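Local coordinates for cystathionine gamma-synthase (Xanthomonas oryzae pv. oryzae KACC 10331, PDB 6LGO), which probably uses pyridoxal phosphate to make cystathionine in the trans-sulfuration pathway, with cystathionine gamma-lyase activity also assigned to it, at residues Ser115-Asn120 against His353-Ala358. The protein carries 1 engineered substitution. Sequence-based numbering, arbitrary orientation.
Sequences SWRLFN and HAAMTA. With EBO ((2~{S})-2-azanyl-4-[(3~{S})-3-[(~{E})-[2-methyl-3-oxidanyl-5-(phosphonomethyl)pyridin-4-yl]methylideneamino]-4-oxidanyl-4-oxidanylidene-butyl]sulfanyl-butanoic acid), chain E.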
ATOM      1  N   SER A 115      15.812 -24.858  -4.120  1.00 26.41           N
ATOM      2  CA  SER A 115      16.409 -25.042  -5.467  1.00 27.08           C
ATOM      3  C   SER A 115      16.499 -26.555  -5.713  1.00 26.91           C
ATOM      4  O   SER A 115      16.029 -27.034  -6.762  1.00 27.48           O
ATOM      5  CB  SER A 115      17.733 -24.278  -5.597  1.00 27.81           C
ATOM      6  OG  SER A 115      17.565 -22.853  -5.340  1.00 28.37           O
ATOM      7  N   TRP A 116      17.105 -27.308  -4.794  1.00 28.25           N
ATOM      8  CA  TRP A 116      17.177 -28.800  -4.867  1.00 28.70           C
ATOM      9  C   TRP A 116      15.746 -29.291  -5.193  1.00 27.79           C
ATOM     10  O   TRP A 116      15.598 -30.028  -6.153  1.00 28.26           O
ATOM     11  CB  TRP A 116      17.801 -29.433  -3.597  1.00 30.06           C
ATOM     12  CG  TRP A 116      17.867 -30.933  -3.612  1.00 32.04           C
ATOM     13  CD1 TRP A 116      18.969 -31.649  -3.958  1.00 31.87           C
ATOM     14  CD2 TRP A 116      16.809 -31.889  -3.360  1.00 31.02           C
ATOM     15  NE1 TRP A 116      18.672 -32.968  -3.960  1.00 33.10           N
ATOM     16  CE2 TRP A 116      17.368 -33.162  -3.580  1.00 34.64           C
ATOM     17  CE3 TRP A 116      15.443 -31.818  -3.024  1.00 32.85           C
ATOM     18  CZ2 TRP A 116      16.619 -34.349  -3.451  1.00 35.83           C
ATOM     19  CZ3 TRP A 116      14.690 -32.973  -2.865  1.00 33.04           C
ATOM     20  CH2 TRP A 116      15.281 -34.234  -3.079  1.00 35.71           C
ATOM     21  N   ARG A 117      14.707 -28.813  -4.498  1.00 26.64           N
ATOM     22  CA  ARG A 117      13.345 -29.396  -4.654  1.00 26.86           C
ATOM     23  C   ARG A 117      12.861 -29.211  -6.107  1.00 27.19           C
ATOM     24  O   ARG A 117      12.314 -30.134  -6.707  1.00 26.28           O
ATOM     25  CB  ARG A 117      12.377 -28.737  -3.696  1.00 26.36           C
ATOM     26  CG  ARG A 117      10.947 -29.214  -3.866  1.00 26.38           C
ATOM     27  CD  ARG A 117      10.109 -28.475  -2.863  1.00 27.60           C
ATOM     28  NE  ARG A 117      10.346 -27.015  -2.849  1.00 27.30           N
ATOM     29  CZ  ARG A 117      10.179 -26.252  -1.778  1.00 27.31           C
ATOM     30  NH1 ARG A 117       9.710 -26.803  -0.667  1.00 29.48           N
ATOM     31  NH2 ARG A 117      10.467 -24.963  -1.808  1.00 25.82           N
ATOM     32  N   LEU A 118      13.086 -28.028  -6.652  1.00 27.85           N
ATOM     33  CA  LEU A 118      12.595 -27.665  -7.983  1.00 27.47           C
ATOM     34  C   LEU A 118      13.411 -28.432  -9.020  1.00 26.84           C
ATOM     35  O   LEU A 118      12.774 -29.026  -9.959  1.00 26.55           O
ATOM     36  CB  LEU A 118      12.719 -26.149  -8.187  1.00 29.20           C
ATOM     37  CG  LEU A 118      12.155 -25.649  -9.521  1.00 29.99           C
ATOM     38  CD1 LEU A 118      10.740 -26.145  -9.734  1.00 30.73           C
ATOM     39  CD2 LEU A 118      12.189 -24.160  -9.632  1.00 32.29           C
ATOM     40  N   PHE A 119      14.742 -28.386  -8.923  1.00 26.44           N
ATOM     41  CA  PHE A 119      15.591 -29.149  -9.873  1.00 28.11           C
ATOM     42  C   PHE A 119      15.080 -30.609  -9.950  1.00 28.21           C
ATOM     43  O   PHE A 119      14.931 -31.124 -11.027  1.00 27.15           O
ATOM     44  CB  PHE A 119      17.091 -29.114  -9.550  1.00 27.82           C
ATOM     45  CG  PHE A 119      17.682 -27.751  -9.403  1.00 28.03           C
ATOM     46  CD1 PHE A 119      17.276 -26.693 -10.218  1.00 31.32           C
ATOM     47  CD2 PHE A 119      18.623 -27.519  -8.432  1.00 28.57           C
ATOM     48  CE1 PHE A 119      17.811 -25.422 -10.049  1.00 31.84           C
ATOM     49  CE2 PHE A 119      19.180 -26.261  -8.268  1.00 30.29           C
ATOM     50  CZ  PHE A 119      18.794 -25.213  -9.079  1.00 31.65           C
ATOM     51  N   ASN A 120      14.879 -31.241  -8.814  1.00 29.38           N
ATOM     52  CA  ASN A 120      14.670 -32.701  -8.682  1.00 31.60           C
ATOM     53  C   ASN A 120      13.247 -32.924  -9.189  1.00 35.26           C
ATOM     54  O   ASN A 120      13.104 -33.779 -10.026  1.00 36.67           O
ATOM     55  CB  ASN A 120      15.178 -33.214  -7.320  1.00 32.46           C
ATOM     56  CG  ASN A 120      16.746 -33.260  -7.269  1.00 36.27           C
ATOM     57  OD1 ASN A 120      17.527 -32.249  -6.957  1.00 33.05           O
ATOM     58  ND2 ASN A 120      17.273 -34.425  -7.652  1.00 30.70           N
ATOM     59  N   HIS A 353      16.044 -26.379   4.774  1.00 30.53           N
ATOM     60  CA  HIS A 353      16.535 -27.466   3.914  1.00 32.41           C
ATOM     61  C   HIS A 353      15.707 -28.709   4.256  1.00 33.69           C
ATOM     62  O   HIS A 353      16.094 -29.799   3.798  1.00 31.97           O
ATOM     63  CB  HIS A 353      18.066 -27.606   4.024  1.00 31.24           C
ATOM     64  CG  HIS A 353      18.791 -26.406   3.524  1.00 32.33           C
ATOM     65  ND1 HIS A 353      19.500 -26.417   2.328  1.00 34.90           N
ATOM     66  CD2 HIS A 353      18.934 -25.174   4.049  1.00 30.38           C
ATOM     67  CE1 HIS A 353      20.070 -25.240   2.167  1.00 34.68           C
ATOM     68  NE2 HIS A 353      19.738 -24.457   3.205  1.00 33.09           N
ATOM     69  N   ALA A 354      14.584 -28.518   4.955  1.00 31.72           N
ATOM     70  CA  ALA A 354      13.571 -29.579   5.223  1.00 35.53           C
ATOM     71  C   ALA A 354      13.040 -30.192   3.896  1.00 35.95           C
ATOM     72  O   ALA A 354      12.757 -31.422   3.917  1.00 36.08           O
ATOM     73  CB  ALA A 354      12.446 -29.110   6.151  1.00 31.70           C
ATOM     74  N   ALA A 355      13.019 -29.425   2.795  1.00 34.84           N
ATOM     75  CA  ALA A 355      12.578 -29.848   1.439  1.00 34.09           C
ATOM     76  C   ALA A 355      13.548 -30.922   0.878  1.00 34.17           C
ATOM     77  O   ALA A 355      13.115 -31.782   0.099  1.00 35.77           O
ATOM     78  CB  ALA A 355      12.486 -28.620   0.546  1.00 32.01           C
ATOM     79  N   MET A 356      14.804 -30.969   1.331  1.00 35.51           N
ATOM     80  CA  MET A 356      15.773 -31.989   0.843  1.00 34.86           C
ATOM     81  C   MET A 356      15.465 -33.307   1.564  1.00 36.55           C
ATOM     82  O   MET A 356      14.913 -33.270   2.688  1.00 37.06           O
ATOM     83  CB  MET A 356      17.224 -31.560   1.082  1.00 35.96           C
ATOM     84  CG  MET A 356      17.679 -30.427   0.188  1.00 36.29           C
ATOM     85  SD  MET A 356      19.295 -29.718   0.640  1.00 37.36           S
ATOM     86  CE  MET A 356      20.470 -30.722  -0.271  1.00 38.67           C
ATOM     87  N   THR A 357      15.733 -34.446   0.927  1.00 36.62           N
ATOM     88  CA  THR A 357      15.813 -35.768   1.634  1.00 38.24           C
ATOM     89  C   THR A 357      17.006 -35.716   2.628  1.00 40.51           C
ATOM     90  O   THR A 357      17.995 -34.922   2.345  1.00 40.50           O
ATOM     91  CB  THR A 357      15.996 -36.925   0.638  1.00 36.93           C
ATOM     92  OG1 THR A 357      17.308 -36.711   0.077  1.00 33.78           O
ATOM     93  CG2 THR A 357      14.855 -37.044  -0.376  1.00 35.65           C
ATOM     94  N   ALA A 358      16.958 -36.499   3.708  1.00 38.42           N
ATOM     95  CA  ALA A 358      18.114 -36.762   4.596  1.00 43.17           C
ATOM     96  C   ALA A 358      19.360 -37.118   3.739  1.00 38.98           C
ATOM     97  O   ALA A 358      20.449 -36.600   4.036  1.00 37.01           O
ATOM     98  CB  ALA A 358      17.771 -37.819   5.673  1.00 41.28           C
TER
HETATM   99  O6  EBO E 501      17.193 -20.050   3.080  1.00 30.28           O
HETATM  100  C15 EBO E 501      16.151 -19.333   3.293  1.00 27.65           C
HETATM  101  O5  EBO E 501      15.803 -18.896   4.396  1.00 27.76           O
HETATM  102  C8  EBO E 501      15.181 -18.938   2.250  1.00 28.03           C
HETATM  103  C9  EBO E 501      13.679 -19.417   2.449  1.00 29.34           C
HETATM  104  C10 EBO E 501      13.472 -20.715   3.309  1.00 30.86           C
HETATM  105  S   EBO E 501      11.775 -20.905   3.270  1.00 41.64           S
HETATM  106  C11 EBO E 501      11.794 -22.627   3.387  1.00 39.87           C
HETATM  107  C12 EBO E 501      10.448 -23.081   3.826  1.00 35.65           C
HETATM  108  C13 EBO E 501       9.289 -23.058   2.869  1.00 31.90           C
HETATM  109  C14 EBO E 501       9.495 -23.795   1.587  1.00 32.20           C
HETATM  110  O4  EBO E 501      10.118 -23.256   0.680  1.00 32.42           O
HETATM  111  O3  EBO E 501       9.015 -24.892   1.346  1.00 32.66           O
HETATM  112  N2  EBO E 501       8.269 -23.630   3.739  1.00 28.32           N
HETATM  113  N1  EBO E 501      15.877 -19.070   0.933  1.00 28.44           N
HETATM  114  C7  EBO E 501      15.429 -18.684  -0.169  1.00 26.79           C
HETATM  115  C3  EBO E 501      16.212 -18.662  -1.401  1.00 25.34           C
HETATM  116  C2  EBO E 501      17.631 -18.759  -1.318  1.00 23.96           C
HETATM  117  O7  EBO E 501      18.308 -18.927  -0.128  1.00 25.69           O
HETATM  118  C4  EBO E 501      15.534 -18.454  -2.716  1.00 24.90           C
HETATM  119  C6  EBO E 501      14.066 -18.128  -3.081  1.00 21.40           C
HETATM  120  P   EBO E 501      12.621 -17.047  -2.508  1.00 23.92           P
HETATM  121  O2  EBO E 501      12.258 -15.607  -2.609  1.00 22.59           O
HETATM  122  O1  EBO E 501      11.423 -17.585  -3.395  1.00 18.45           O
HETATM  123  O   EBO E 501      12.057 -17.452  -1.101  1.00 19.72           O
HETATM  124  C5  EBO E 501      16.551 -18.568  -3.777  1.00 24.31           C
HETATM  125  N   EBO E 501      17.908 -18.664  -3.747  1.00 23.48           N
HETATM  126  C1  EBO E 501      18.435 -18.784  -2.538  1.00 24.63           C
HETATM  127  C   EBO E 501      19.882 -18.855  -2.253  1.00 22.22           C
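Trp-116 lays one face of its indole against the backbone and side chain of Met-356. Its CG is anti to the backbone N (chi1 179°), which sends the ring out from the helix to meet segment 353-358. Met-356 CA sits over the six-membered ring of Trp-116, 4.2 Å from its centroid, in a CH-pi contact. Further along, Met-356 CG packs 3.8 Å from Trp-116 CG. Met-356 SD stands obliquely 5.1 Å from the centroid of the Trp-116 five-membered ring, a Met-aromatic contact, and the bend at chi3 then swings CE toward Trp-116 CD1. At the far end of the indole, Thr-357 CG2 touches Trp-116 CH2 at 3.9 Å. Thr-357 OG1 is used elsewhere: it caps the helix 358-364 by bonding the backbone N of Ala-360.

Arg-117 reaches past the loop to the bound cystathionine-PLP adduct (EBO). Two nearly straight hydrogen bonds grip the carboxylate at the distal end of the adduct, Arg-117 NH1 to EBO O3 at 2.9 Å and Arg-117 NH2 to EBO O4 at 3.0 Å. This paired grip holds the two flat groups edge to edge. Ala-355 CB lies 3.5 Å from Arg-117 NH1, obliquely to the guanidinium, and so borders this end of the site. Arg-59 of the second subunit also bonds the adduct, close to Arg-117.

No hydrogen bond joins the two segments. Segment 353-358, with a type I turn at His-353 to Met-356, forms the end of the loop between strand 344-346 and helix 358-364. Helix 113-124 rests on helix 87-98 and strand 104-108 through Phe-119, while Trp-116 also touches Ala-360 of helix 358-364.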